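Local coordinates for protein nucleoside diphosphate kinase (Pyrobaculum aerophilum, PDB 1XQI) that transfers the gamma phosphate of ATP to nucleoside diphosphates, probably through a phosphohistidine intermediate, to make nucleoside triphosphates other than ATP, at residues L19-P24 against R185-E190; A42-V47 against E129-L134; E67-S72 against I103-L108; I92-D95 against E99-R102. The protein carries 6 engineered substitutions. One frame throughout, in Å; residues are numbered along the deposited sequence.

Contact 1 (L19-P24 against R185-E190); sequences LLILKP and RFWFRE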
loop_
_atom_site.group_PDB
_atom_site.type_symbol
_atom_site.label_atom_id
_atom_site.label_comp_id
_atom_site.label_asym_id
_atom_site.label_seq_id
_atom_site.Cartn_x
_atom_site.Cartn_y
_atom_site.Cartn_z
ATOM N N LEU A 19 10.621 -9.797 1.146
ATOM C CA LEU A 19 9.261 -9.605 1.606
ATOM C C LEU A 19 9.306 -8.893 2.951
ATOM O O LEU A 19 10.015 -9.329 3.897
ATOM C CB LEU A 19 8.591 -10.977 1.750
ATOM C CG LEU A 19 7.095 -11.191 2.031
ATOM C CD1 LEU A 19 6.714 -10.772 3.416
ATOM C CD2 LEU A 19 6.252 -10.480 0.992
ATOM N N LEU A 20 8.537 -7.815 3.039
ATOM C CA LEU A 20 8.363 -7.089 4.279
ATOM C C LEU A 20 6.884 -7.042 4.665
ATOM O O LEU A 20 6.036 -6.772 3.829
ATOM C CB LEU A 20 8.964 -5.670 4.161
ATOM C CG LEU A 20 8.856 -4.955 5.514
ATOM C CD1 LEU A 20 10.173 -4.891 6.350
ATOM C CD2 LEU A 20 8.219 -3.606 5.286
ATOM N N ILE A 21 6.579 -7.300 5.938
ATOM C CA ILE A 21 5.194 -7.211 6.461
ATOM C C ILE A 21 5.114 -6.165 7.554
ATOM O O ILE A 21 5.849 -6.254 8.541
ATOM C CB ILE A 21 4.725 -8.532 7.107
ATOM C CG1 ILE A 21 4.981 -9.698 6.133
ATOM C CG2 ILE A 21 3.238 -8.411 7.553
ATOM C CD1 ILE A 21 4.571 -11.051 6.647
ATOM N N LEU A 22 4.261 -5.160 7.379
ATOM C CA LEU A 22 3.939 -4.284 8.488
ATOM C C LEU A 22 2.861 -5.023 9.277
ATOM O O LEU A 22 1.837 -5.394 8.718
ATOM C CB LEU A 22 3.499 -2.884 8.036
ATOM C CG LEU A 22 4.597 -1.961 7.475
ATOM C CD1 LEU A 22 6.010 -2.386 7.818
ATOM C CD2 LEU A 22 4.525 -1.801 5.955
ATOM N N LYS A 23 3.131 -5.245 10.563
ATOM C CA LYS A 23 2.293 -6.052 11.481
ATOM C C LYS A 23 1.185 -5.201 12.061
ATOM O O LYS A 23 1.227 -3.972 11.952
ATOM C CB LYS A 23 3.156 -6.610 12.618
ATOM C CG LYS A 23 4.407 -7.354 12.153
ATOM C CD LYS A 23 5.027 -8.170 13.291
ATOM C CE LYS A 23 6.063 -9.195 12.762
ATOM N NZ LYS A 23 6.929 -9.720 13.882
ATOM N N PRO A 24 0.182 -5.823 12.679
ATOM C CA PRO A 24 -0.988 -4.991 13.011
ATOM C C PRO A 24 -0.717 -3.726 13.870
ATOM O O PRO A 24 -1.292 -2.657 13.572
ATOM C CB PRO A 24 -1.923 -5.973 13.674
ATOM C CG PRO A 24 -1.472 -7.360 13.104
ATOM C CD PRO A 24 -0.008 -7.238 13.059
ATOM N N ARG A 185 6.290 -15.919 -2.978
ATOM C CA ARG A 185 5.271 -16.827 -3.616
ATOM C C ARG A 185 4.040 -17.025 -2.711
ATOM O O ARG A 185 2.902 -16.974 -3.156
ATOM C CB ARG A 185 5.867 -18.213 -4.041
ATOM C CG ARG A 185 4.779 -19.245 -4.628
ATOM C CD ARG A 185 4.989 -20.765 -4.220
ATOM N NE ARG A 185 5.666 -20.846 -2.910
ATOM C CZ ARG A 185 5.067 -20.843 -1.703
ATOM N NH1 ARG A 185 3.724 -20.824 -1.589
ATOM N NH2 ARG A 185 5.831 -20.870 -0.601
ATOM N N PHE A 186 4.297 -17.224 -1.428
ATOM C CA PHE A 186 3.238 -17.445 -0.444
ATOM C C PHE A 186 2.127 -16.407 -0.484
ATOM O O PHE A 186 0.970 -16.784 -0.424
ATOM C CB PHE A 186 3.812 -17.540 0.984
ATOM C CG PHE A 186 2.763 -17.794 2.014
ATOM C CD1 PHE A 186 2.384 -19.097 2.330
ATOM C CD2 PHE A 186 2.105 -16.729 2.638
ATOM C CE1 PHE A 186 1.370 -19.334 3.258
ATOM C CE2 PHE A 186 1.109 -16.957 3.575
ATOM C CZ PHE A 186 0.739 -18.259 3.883
ATOM N N TRP A 187 2.485 -15.115 -0.561
ATOM C CA TRP A 187 1.532 -13.990 -0.553
ATOM C C TRP A 187 1.092 -13.451 -1.918
ATOM O O TRP A 187 0.066 -12.800 -1.986
ATOM C CB TRP A 187 2.122 -12.812 0.214
ATOM C CG TRP A 187 2.229 -12.990 1.689
ATOM C CD1 TRP A 187 3.377 -13.119 2.423
ATOM C CD2 TRP A 187 1.149 -13.035 2.619
ATOM N NE1 TRP A 187 3.073 -13.272 3.763
ATOM C CE2 TRP A 187 1.717 -13.207 3.915
ATOM C CE3 TRP A 187 -0.250 -12.974 2.488
ATOM C CZ2 TRP A 187 0.938 -13.302 5.076
ATOM C CZ3 TRP A 187 -1.034 -13.069 3.642
ATOM C CH2 TRP A 187 -0.432 -13.243 4.926
ATOM N N PHE A 188 1.860 -13.681 -2.983
ATOM C CA PHE A 188 1.580 -13.074 -4.293
ATOM C C PHE A 188 1.563 -14.082 -5.443
ATOM O O PHE A 188 2.479 -14.897 -5.575
ATOM C CB PHE A 188 2.572 -11.915 -4.602
ATOM C CG PHE A 188 2.544 -10.800 -3.573
ATOM C CD1 PHE A 188 3.496 -10.747 -2.559
ATOM C CD2 PHE A 188 1.544 -9.843 -3.594
ATOM C CE1 PHE A 188 3.474 -9.768 -1.598
ATOM C CE2 PHE A 188 1.500 -8.833 -2.627
ATOM C CZ PHE A 188 2.466 -8.792 -1.624
ATOM N N ARG A 189 0.525 -14.023 -6.283
ATOM C CA ARG A 189 0.562 -14.743 -7.568
ATOM C C ARG A 189 1.606 -14.060 -8.441
ATOM O O ARG A 189 1.974 -12.923 -8.190
ATOM C CB ARG A 189 -0.798 -14.714 -8.285
ATOM C CG ARG A 189 -1.885 -15.654 -7.729
ATOM C CD ARG A 189 -2.726 -14.991 -6.630
ATOM N NE ARG A 189 -3.502 -13.805 -7.062
ATOM C CZ ARG A 189 -4.276 -13.066 -6.247
ATOM N NH1 ARG A 189 -4.391 -13.387 -4.952
ATOM N NH2 ARG A 189 -4.950 -12.007 -6.715
ATOM N N GLU A 190 2.094 -14.747 -9.462
ATOM C CA GLU A 190 3.032 -14.151 -10.427
ATOM C C GLU A 190 2.609 -12.756 -10.906
ATOM O O GLU A 190 3.423 -11.837 -10.972
ATOM C CB GLU A 190 3.202 -15.096 -11.624
ATOM C CG GLU A 190 4.076 -16.295 -11.300
ATOM C CD GLU A 190 5.266 -15.880 -10.427
ATOM O OE1 GLU A 190 5.290 -16.264 -9.228
ATOM O OE2 GLU A 190 6.148 -15.135 -10.929
#
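Leu19 and Ile21, alternate residues of strand 17-22, meet Trp187 and Phe188 where the C-terminal helix 177-187 runs out over one face of the antiparallel sheet in this ferredoxin-fold alpha/beta sandwich. The packed side is aliphatic and aromatic, and no hydrogen bond joins the two segments. Leu19 has its CG swung opposite the backbone N (chi1 -171°), which carries both methyls outward to the indole: CD1 and CD2 each lie 4.2 Å from Trp187 CD1. Leu19 CD2 also reaches the neighbouring ring, meeting the edge of Phe188 near the ring plane. The side chains of Leu19 and Ile21 both run at about a right angle to that of Trp187. Phe186 CD2 sits 3.6 Å above the plane of the Trp187 indole on one face, offset toward the rim, and Phe62 packs against both Phe186 and Trp187. In contrast, Arg185, Arg189 and Glu190 are exposed and reach nothing on the strand, and Glu190 is poorly ordered. Toward the active site, Ile21 also touches His172, predicted to carry the phosphate in the intermediate, while Lys23, which probably binds ATP, follows the strand as N-cap of helix 24-28. Ile21 CD1 lies 3.9 Å from Trp187 NE1.

Contact 2 (A42-V47 against E129-L134); sequences AGLKIV and EIVRKL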
loop_
_atom_site.group_PDB
_atom_site.type_symbol
_atom_site.label_atom_id
_atom_site.label_comp_id
_atom_site.label_asym_id
_atom_site.label_seq_id
_atom_site.Cartn_x
_atom_site.Cartn_y
_atom_site.Cartn_z
ATOM N N ALA A 42 16.105 4.876 0.153
ATOM C CA ALA A 42 17.336 4.104 0.038
ATOM C C ALA A 42 17.573 3.678 -1.405
ATOM O O ALA A 42 18.682 3.288 -1.770
ATOM C CB ALA A 42 17.285 2.873 0.961
ATOM N N GLY A 43 16.528 3.754 -2.220
ATOM C CA GLY A 43 16.636 3.274 -3.572
ATOM C C GLY A 43 15.927 1.944 -3.794
ATOM O O GLY A 43 16.019 1.396 -4.853
ATOM N N LEU A 44 15.230 1.384 -2.819
ATOM C CA LEU A 44 14.416 0.202 -3.107
ATOM C C LEU A 44 13.093 0.541 -3.823
ATOM O O LEU A 44 12.457 1.564 -3.504
ATOM C CB LEU A 44 14.141 -0.559 -1.816
ATOM C CG LEU A 44 15.370 -1.173 -1.143
ATOM C CD1 LEU A 44 15.196 -1.172 0.375
ATOM C CD2 LEU A 44 15.703 -2.575 -1.708
ATOM N N LYS A 45 12.674 -0.297 -4.785
ATOM C CA LYS A 45 11.368 -0.097 -5.432
ATOM C C LYS A 45 10.360 -1.049 -4.798
ATOM O O LYS A 45 10.710 -2.193 -4.514
ATOM C CB LYS A 45 11.458 -0.314 -6.988
ATOM N N ILE A 46 9.132 -0.592 -4.523
ATOM C CA ILE A 46 8.018 -1.490 -4.131
ATOM C C ILE A 46 7.426 -2.118 -5.400
ATOM O O ILE A 46 6.951 -1.408 -6.258
ATOM C CB ILE A 46 6.882 -0.724 -3.415
ATOM C CG1 ILE A 46 7.374 -0.148 -2.080
ATOM C CG2 ILE A 46 5.588 -1.606 -3.272
ATOM C CD1 ILE A 46 6.308 0.711 -1.362
ATOM N N VAL A 47 7.475 -3.444 -5.527
ATOM C CA VAL A 47 6.961 -4.121 -6.741
ATOM C C VAL A 47 5.678 -4.956 -6.452
ATOM O O VAL A 47 5.107 -5.566 -7.362
ATOM C CB VAL A 47 8.078 -5.000 -7.449
ATOM C CG1 VAL A 47 9.304 -4.166 -7.917
ATOM C CG2 VAL A 47 8.528 -6.108 -6.584
ATOM N N GLU A 129 19.576 -8.174 2.926
ATOM C CA GLU A 129 20.424 -7.575 3.950
ATOM C C GLU A 129 20.070 -6.089 4.199
ATOM O O GLU A 129 20.051 -5.651 5.367
ATOM C CB GLU A 129 21.898 -7.597 3.574
ATOM C CG GLU A 129 22.443 -8.859 3.080
ATOM C CD GLU A 129 23.630 -8.586 2.137
ATOM O OE1 GLU A 129 23.679 -9.258 1.053
ATOM O OE2 GLU A 129 24.483 -7.677 2.461
ATOM N N ILE A 130 19.869 -5.337 3.103
ATOM C CA ILE A 130 19.577 -3.895 3.155
ATOM C C ILE A 130 18.396 -3.632 4.107
ATOM O O ILE A 130 18.548 -2.923 5.126
ATOM C CB ILE A 130 19.278 -3.281 1.738
ATOM C CG1 ILE A 130 20.529 -3.170 0.876
ATOM C CG2 ILE A 130 18.579 -1.916 1.881
ATOM C CD1 ILE A 130 21.719 -2.635 1.610
ATOM N N VAL A 131 17.261 -4.245 3.772
ATOM C CA VAL A 131 16.046 -4.279 4.586
ATOM C C VAL A 131 16.264 -4.824 6.007
ATOM O O VAL A 131 15.778 -4.250 6.982
ATOM C CB VAL A 131 14.896 -5.029 3.839
ATOM C CG1 VAL A 131 13.687 -5.212 4.719
ATOM C CG2 VAL A 131 14.534 -4.272 2.515
ATOM N N ARG A 132 16.980 -5.925 6.156
ATOM C CA ARG A 132 17.397 -6.311 7.495
ATOM C C ARG A 132 18.219 -5.237 8.224
ATOM O O ARG A 132 17.999 -4.989 9.423
ATOM C CB ARG A 132 18.136 -7.630 7.459
ATOM C CG ARG A 132 17.226 -8.821 7.429
ATOM C CD ARG A 132 18.073 -10.050 7.154
ATOM N NE ARG A 132 17.902 -11.010 8.230
ATOM C CZ ARG A 132 18.851 -11.315 9.103
ATOM N NH1 ARG A 132 20.060 -10.743 9.026
ATOM N NH2 ARG A 132 18.591 -12.198 10.048
ATOM N N LYS A 133 19.136 -4.581 7.514
ATOM C CA LYS A 133 19.925 -3.506 8.110
ATOM C C LYS A 133 19.025 -2.327 8.523
ATOM O O LYS A 133 19.112 -1.841 9.673
ATOM C CB LYS A 133 21.063 -3.046 7.183
ATOM C CG LYS A 133 22.149 -2.173 7.863
ATOM C CD LYS A 133 23.013 -1.386 6.840
ATOM C CE LYS A 133 22.087 -0.705 5.757
ATOM N NZ LYS A 133 22.822 0.121 4.786
ATOM N N LEU A 134 18.164 -1.877 7.604
ATOM C CA LEU A 134 17.299 -0.739 7.872
ATOM C C LEU A 134 16.320 -0.951 9.047
ATOM O O LEU A 134 15.963 0.011 9.747
ATOM C CB LEU A 134 16.534 -0.358 6.614
ATOM C CG LEU A 134 17.071 0.749 5.710
ATOM C CD1 LEU A 134 18.562 0.695 5.619
ATOM C CD2 LEU A 134 16.450 0.706 4.297
#
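Leu44 rests one methyl against two successive residues of helix 127-135: its CD1 lies 3.8 Å from Ile130 CG2 and equally 3.8 Å from Val131 CG2. The two branched side chains thus share a single leucine methyl. A turn further along the helix, Leu134 CD2 approaches Ala42 CB at 4.1 Å, a looser touch near the surface, where Ala42 is exposed. No polar bond crosses the contact. Side-chain torsion and backbone both point these groups at each other. Leu44 CG is anti to the carbonyl carbon, beside its own N (chi1 -65°), which sets CD1 toward the helix. Gly43 follows helix 32-42 with a positive phi of 105° in a Schellman motif, and the chain turns there, so that Ala42 and Leu44 on either side of it both face the helix. On the helical side, the bond from Leu134 N to Ile130 O keeps those two residues one turn apart, on the same flank. Phe39 of helix 32-42 packs against both Leu44 and Leu134, and Leu122 of strand 117-123 lies against Leu44 and Val131. Helix 127-135 therefore covers the sheet beside helix 32-42, with Val131 also resting on Thr18 and Leu20 of strand 17-22 and the turn at 42-44 leading into edge strand 45-52.

Contact 3 (E67-S72 against I103-L108); sequences EEWLQS and IIKRNL. Engineered in segment 67-72: Gln71 (natural residue Arg). Engineered in segment 103-108: Asn107 (natural residue Ser).
The indole of Trp69 meets helix 97-112 with the outer rim of its six-membered ring. This is helix-to-helix packing between the N-terminal part of helix 67-84, most of it in the insert of this kinase, and helix 97-112. Leu108 CD2 lies at the edge, near the ring plane, 4.2 Å from Trp69 CH2, while Lys105 CD comes in obliquely to Trp69 CZ3 at a similar separation. Leu70 CD2, from the next residue of the same helix, is also at the edge and in plane. Around the ring, Pro64 adds a further contact, and a triethylene glycol, probably from the crystallisation liquor, is bound beside it. The packing is carried by one aromatic side chain rather than by interdigitated rows of residues. Trp69 has its CG opposite the backbone N (chi1 -169°), which extends the ring from the flank of its helix across to the other. Lys105 is almost fully stretched and passes the indole at about a right angle, offering its methylene groups to the ring while its charged end goes on beyond. Leu108, which touches Trp69 of the insert, also touches Tyr63 and lies close to Lys23, a residue that probably binds ATP. Beyond the ring, Lys105 NZ is hydrogen-bonded to the backbone O atoms of Glu60, Tyr63 and Pro64, at and just beyond the end of helix 56-62.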
loop_
_atom_site.group_PDB
_atom_site.type_symbol
_atom_site.label_atom_id
_atom_site.label_comp_id
_atom_site.label_asym_id
_atom_site.label_seq_id
_atom_site.Cartn_x
_atom_site.Cartn_y
_atom_site.Cartn_z
ATOM N N GLU A 67 11.511 -28.404 12.821
ATOM C CA GLU A 67 11.966 -28.554 14.216
ATOM C C GLU A 67 13.082 -27.578 14.470
ATOM O O GLU A 67 13.155 -26.970 15.554
ATOM C CB GLU A 67 12.433 -29.971 14.523
ATOM C CG GLU A 67 13.133 -30.136 15.865
ATOM C CD GLU A 67 13.826 -31.509 16.014
ATOM O OE1 GLU A 67 14.406 -32.011 14.993
ATOM O OE2 GLU A 67 13.782 -32.073 17.145
ATOM N N GLU A 68 13.919 -27.405 13.445
ATOM C CA GLU A 68 15.082 -26.533 13.525
ATOM C C GLU A 68 14.674 -25.110 13.928
ATOM O O GLU A 68 15.150 -24.586 14.923
ATOM C CB GLU A 68 15.798 -26.562 12.187
ATOM C CG GLU A 68 17.023 -25.705 12.054
ATOM C CD GLU A 68 17.425 -25.643 10.587
ATOM O OE1 GLU A 68 18.435 -26.291 10.198
ATOM O OE2 GLU A 68 16.689 -24.977 9.806
ATOM N N TRP A 69 13.757 -24.529 13.165
ATOM C CA TRP A 69 13.210 -23.215 13.464
ATOM C C TRP A 69 12.507 -23.096 14.812
ATOM O O TRP A 69 12.691 -22.100 15.529
ATOM C CB TRP A 69 12.231 -22.809 12.383
ATOM C CG TRP A 69 11.819 -21.361 12.493
ATOM C CD1 TRP A 69 12.496 -20.275 11.996
ATOM C CD2 TRP A 69 10.636 -20.842 13.128
ATOM N NE1 TRP A 69 11.804 -19.128 12.281
ATOM C CE2 TRP A 69 10.659 -19.446 12.972
ATOM C CE3 TRP A 69 9.569 -21.422 13.819
ATOM C CZ2 TRP A 69 9.651 -18.618 13.475
ATOM C CZ3 TRP A 69 8.560 -20.592 14.333
ATOM C CH2 TRP A 69 8.606 -19.210 14.146
ATOM N N LEU A 70 11.681 -24.089 15.140
ATOM C CA LEU A 70 10.968 -24.125 16.436
ATOM C C LEU A 70 11.954 -24.173 17.580
ATOM O O LEU A 70 11.870 -23.364 18.491
ATOM C CB LEU A 70 10.020 -25.332 16.521
ATOM C CG LEU A 70 8.880 -25.338 15.522
ATOM C CD1 LEU A 70 8.180 -26.635 15.568
ATOM C CD2 LEU A 70 7.929 -24.223 15.816
ATOM N N GLN A 71 12.892 -25.121 17.488
ATOM C CA GLN A 71 13.978 -25.285 18.450
ATOM C C GLN A 71 14.662 -23.955 18.774
ATOM O O GLN A 71 14.745 -23.555 19.954
ATOM C CB GLN A 71 14.989 -26.335 17.957
ATOM C CG GLN A 71 16.121 -26.687 18.942
ATOM C CD GLN A 71 16.860 -27.978 18.554
ATOM O OE1 GLN A 71 16.302 -29.083 18.590
ATOM N NE2 GLN A 71 18.130 -27.838 18.201
ATOM N N SER A 72 15.111 -23.248 17.739
ATOM C CA SER A 72 15.905 -22.050 17.978
ATOM C C SER A 72 15.053 -20.895 18.533
ATOM O O SER A 72 15.497 -20.189 19.454
ATOM C CB SER A 72 16.759 -21.665 16.741
ATOM O OG SER A 72 16.006 -20.958 15.759
ATOM N N ILE A 103 4.673 -22.815 21.105
ATOM C CA ILE A 103 3.927 -21.838 21.889
ATOM C C ILE A 103 4.141 -20.421 21.338
ATOM O O ILE A 103 3.155 -19.674 21.159
ATOM C CB ILE A 103 4.247 -21.911 23.431
ATOM C CG1 ILE A 103 3.850 -23.281 24.008
ATOM C CG2 ILE A 103 3.536 -20.803 24.172
ATOM C CD1 ILE A 103 3.848 -23.369 25.510
ATOM N N ILE A 104 5.407 -20.063 21.076
ATOM C CA ILE A 104 5.751 -18.822 20.393
ATOM C C ILE A 104 5.039 -18.703 19.035
ATOM O O ILE A 104 4.466 -17.640 18.712
ATOM C CB ILE A 104 7.284 -18.716 20.112
ATOM C CG1 ILE A 104 8.098 -18.689 21.420
ATOM C CG2 ILE A 104 7.593 -17.507 19.170
ATOM C CD1 ILE A 104 9.576 -18.803 21.180
ATOM N N LYS A 105 5.070 -19.776 18.243
ATOM C CA LYS A 105 4.385 -19.737 16.951
ATOM C C LYS A 105 2.877 -19.397 17.109
ATOM O O LYS A 105 2.330 -18.626 16.325
ATOM C CB LYS A 105 4.615 -21.016 16.129
ATOM C CG LYS A 105 3.901 -21.020 14.775
ATOM C CD LYS A 105 4.613 -21.895 13.776
ATOM C CE LYS A 105 3.785 -22.088 12.552
ATOM N NZ LYS A 105 4.578 -22.849 11.507
ATOM N N ARG A 106 2.227 -19.949 18.134
ATOM C CA ARG A 106 0.809 -19.659 18.414
ATOM C C ARG A 106 0.582 -18.215 18.804
ATOM O O ARG A 106 -0.458 -17.635 18.465
ATOM C CB ARG A 106 0.243 -20.609 19.485
ATOM C CG ARG A 106 -0.180 -21.974 18.894
ATOM C CD ARG A 106 -0.379 -23.130 19.932
ATOM N NE ARG A 106 -1.365 -22.767 20.954
ATOM C CZ ARG A 106 -2.676 -22.650 20.736
ATOM N NH1 ARG A 106 -3.180 -22.889 19.522
ATOM N NH2 ARG A 106 -3.485 -22.289 21.735
ATOM N N ASN A 107 1.563 -17.644 19.499
ATOM C CA ASN A 107 1.521 -16.249 19.907
ATOM C C ASN A 107 1.792 -15.344 18.702
ATOM O O ASN A 107 1.176 -14.304 18.553
ATOM C CB ASN A 107 2.564 -15.973 20.988
ATOM C CG ASN A 107 2.169 -16.504 22.359
ATOM O OD1 ASN A 107 1.009 -16.862 22.602
ATOM N ND2 ASN A 107 3.138 -16.530 23.285
ATOM N N LEU A 108 2.738 -15.757 17.862
ATOM C CA LEU A 108 2.984 -15.100 16.602
ATOM C C LEU A 108 1.676 -15.040 15.792
ATOM O O LEU A 108 1.300 -13.970 15.265
ATOM C CB LEU A 108 4.075 -15.844 15.839
ATOM C CG LEU A 108 4.882 -15.055 14.819
ATOM C CD1 LEU A 108 5.043 -13.570 15.240
ATOM C CD2 LEU A 108 6.260 -15.712 14.602
#

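Contact 4 (I92-D95 against E99-R102); sequences IGTD and EVGR
Two torsions bring Thr94 and Ile92 onto Glu99 and Val100. In Thr94 a chi1 of 175° sets OG1 opposite its backbone N and tucks CG2 between the N and the carbonyl carbon, giving the side chain a polar prong and an apolar one. In Ile92 a chi1 of 43° places CG1 in the equivalent inner position, from where CD1 extends to Val100. The polar prong, Thr94 OG1, makes only a weak hydrogen bond to Glu99 OE1, at 3.4 Å; its stronger partner is the backbone N of Asp96. The apolar prong, Thr94 CG2, lies 3.9 Å from Glu99 CB and 4.1 Å from Val100 CG2. Val100 CG2 is the most shared group: Ile92 CD1 touches it at 3.9 Å, the two side chains crossing at about a right angle, and Thr94 O is also close. Val100 is buried, also resting on Leu77 of helix 67-84, whereas Glu99 is exposed. Gly93, with a positive phi of 88°, takes the chain out of helix 88-92 between Ile92 and Thr94. Asp95 CB points away from segment 99-102, and its carboxylate pairs with Arg89 in a salt bridge. Asp96 OD1 accepts the backbone N of Glu99. The Thr94 OG1 to Asp96 N bond defines an ST turn, and together with the Asp96 bond to Glu99 it forms a short polar connection leading into the start of helix 97-112, at the C-terminal end of the insert.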
loop_
_atom_site.group_PDB
_atom_site.type_symbol
_atom_site.label_atom_id
_atom_site.label_comp_id
_atom_site.label_asym_id
_atom_site.label_seq_id
_atom_site.Cartn_x
_atom_site.Cartn_y
_atom_site.Cartn_z
ATOM N N ILE A 92 4.806 -21.381 31.289
ATOM C CA ILE A 92 4.155 -21.850 30.064
ATOM C C ILE A 92 3.993 -23.368 30.025
ATOM O O ILE A 92 3.610 -23.937 28.992
ATOM C CB ILE A 92 4.897 -21.385 28.786
ATOM C CG1 ILE A 92 6.422 -21.541 28.937
ATOM C CG2 ILE A 92 4.492 -19.965 28.384
ATOM C CD1 ILE A 92 7.172 -21.451 27.607
ATOM N N GLY A 93 4.332 -24.036 31.112
ATOM C CA GLY A 93 4.071 -25.460 31.230
ATOM C C GLY A 93 5.124 -26.421 30.697
ATOM O O GLY A 93 5.032 -27.638 30.953
ATOM N N THR A 94 6.114 -25.913 29.959
ATOM C CA THR A 94 7.169 -26.782 29.428
ATOM C C THR A 94 8.540 -26.080 29.407
ATOM O O THR A 94 8.602 -24.860 29.395
ATOM C CB THR A 94 6.833 -27.285 27.991
ATOM O OG1 THR A 94 7.950 -28.032 27.475
ATOM C CG2 THR A 94 6.539 -26.106 27.040
ATOM N N ASP A 95 9.632 -26.830 29.379
ATOM C CA ASP A 95 10.937 -26.218 29.041
ATOM C C ASP A 95 11.574 -26.856 27.806
ATOM O O ASP A 95 12.773 -26.667 27.563
ATOM C CB ASP A 95 11.937 -26.232 30.221
ATOM C CG ASP A 95 12.201 -27.648 30.776
ATOM O OD1 ASP A 95 12.745 -27.733 31.899
ATOM O OD2 ASP A 95 11.875 -28.667 30.123
ATOM N N GLU A 99 8.687 -27.488 21.922
ATOM C CA GLU A 99 7.356 -27.198 22.477
ATOM C C GLU A 99 7.193 -25.706 22.759
ATOM O O GLU A 99 6.108 -25.148 22.585
ATOM C CB GLU A 99 7.036 -28.073 23.719
ATOM C CG GLU A 99 6.432 -29.476 23.361
ATOM C CD GLU A 99 6.377 -30.448 24.556
ATOM O OE1 GLU A 99 5.939 -30.042 25.664
ATOM O OE2 GLU A 99 6.764 -31.641 24.403
ATOM N N VAL A 100 8.274 -25.070 23.185
ATOM C CA VAL A 100 8.311 -23.618 23.406
ATOM C C VAL A 100 8.200 -22.855 22.052
ATOM O O VAL A 100 7.459 -21.900 21.948
ATOM C CB VAL A 100 9.597 -23.179 24.216
ATOM C CG1 VAL A 100 9.701 -21.678 24.309
ATOM C CG2 VAL A 100 9.608 -23.776 25.605
ATOM N N GLY A 101 8.940 -23.293 21.037
ATOM C CA GLY A 101 8.782 -22.803 19.689
ATOM C C GLY A 101 7.342 -22.912 19.171
ATOM O O GLY A 101 6.873 -22.047 18.407
ATOM N N ARG A 102 6.622 -23.947 19.587
ATOM C CA ARG A 102 5.241 -24.104 19.121
ATOM C C ARG A 102 4.335 -23.105 19.860
ATOM O O ARG A 102 3.376 -22.593 19.292
ATOM C CB ARG A 102 4.745 -25.559 19.245
ATOM C CG ARG A 102 5.436 -26.533 18.303
ATOM C CD ARG A 102 4.949 -28.006 18.370
ATOM N NE ARG A 102 4.953 -28.559 17.011
ATOM C CZ ARG A 102 5.704 -29.568 16.608
ATOM N NH1 ARG A 102 6.503 -30.195 17.494
ATOM N NH2 ARG A 102 5.642 -29.964 15.332
#

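From the N terminus, strand 17-22 enters contact 1 first, and this contact closes the longest loop by meeting the C-terminal helix 177-187. Nested inside it, contact 2 joins the turn before strand 45-52 to helix 127-135. Contact 3 lies within that loop, tying helix 67-84 to helix 97-112, and contact 4 is innermost, folding the connection after helix 88-92 onto helix 97-112. None of the loops cross. Contacts 1 and 2 use opposite faces of one sheet and touch through Leu20 CD1 and Val131 CG1. Contacts 3 and 4, with centres about 9 Å apart, share a helix: contact 3 joins the insert to residues beyond it, whereas contact 4 folds the insert on itself.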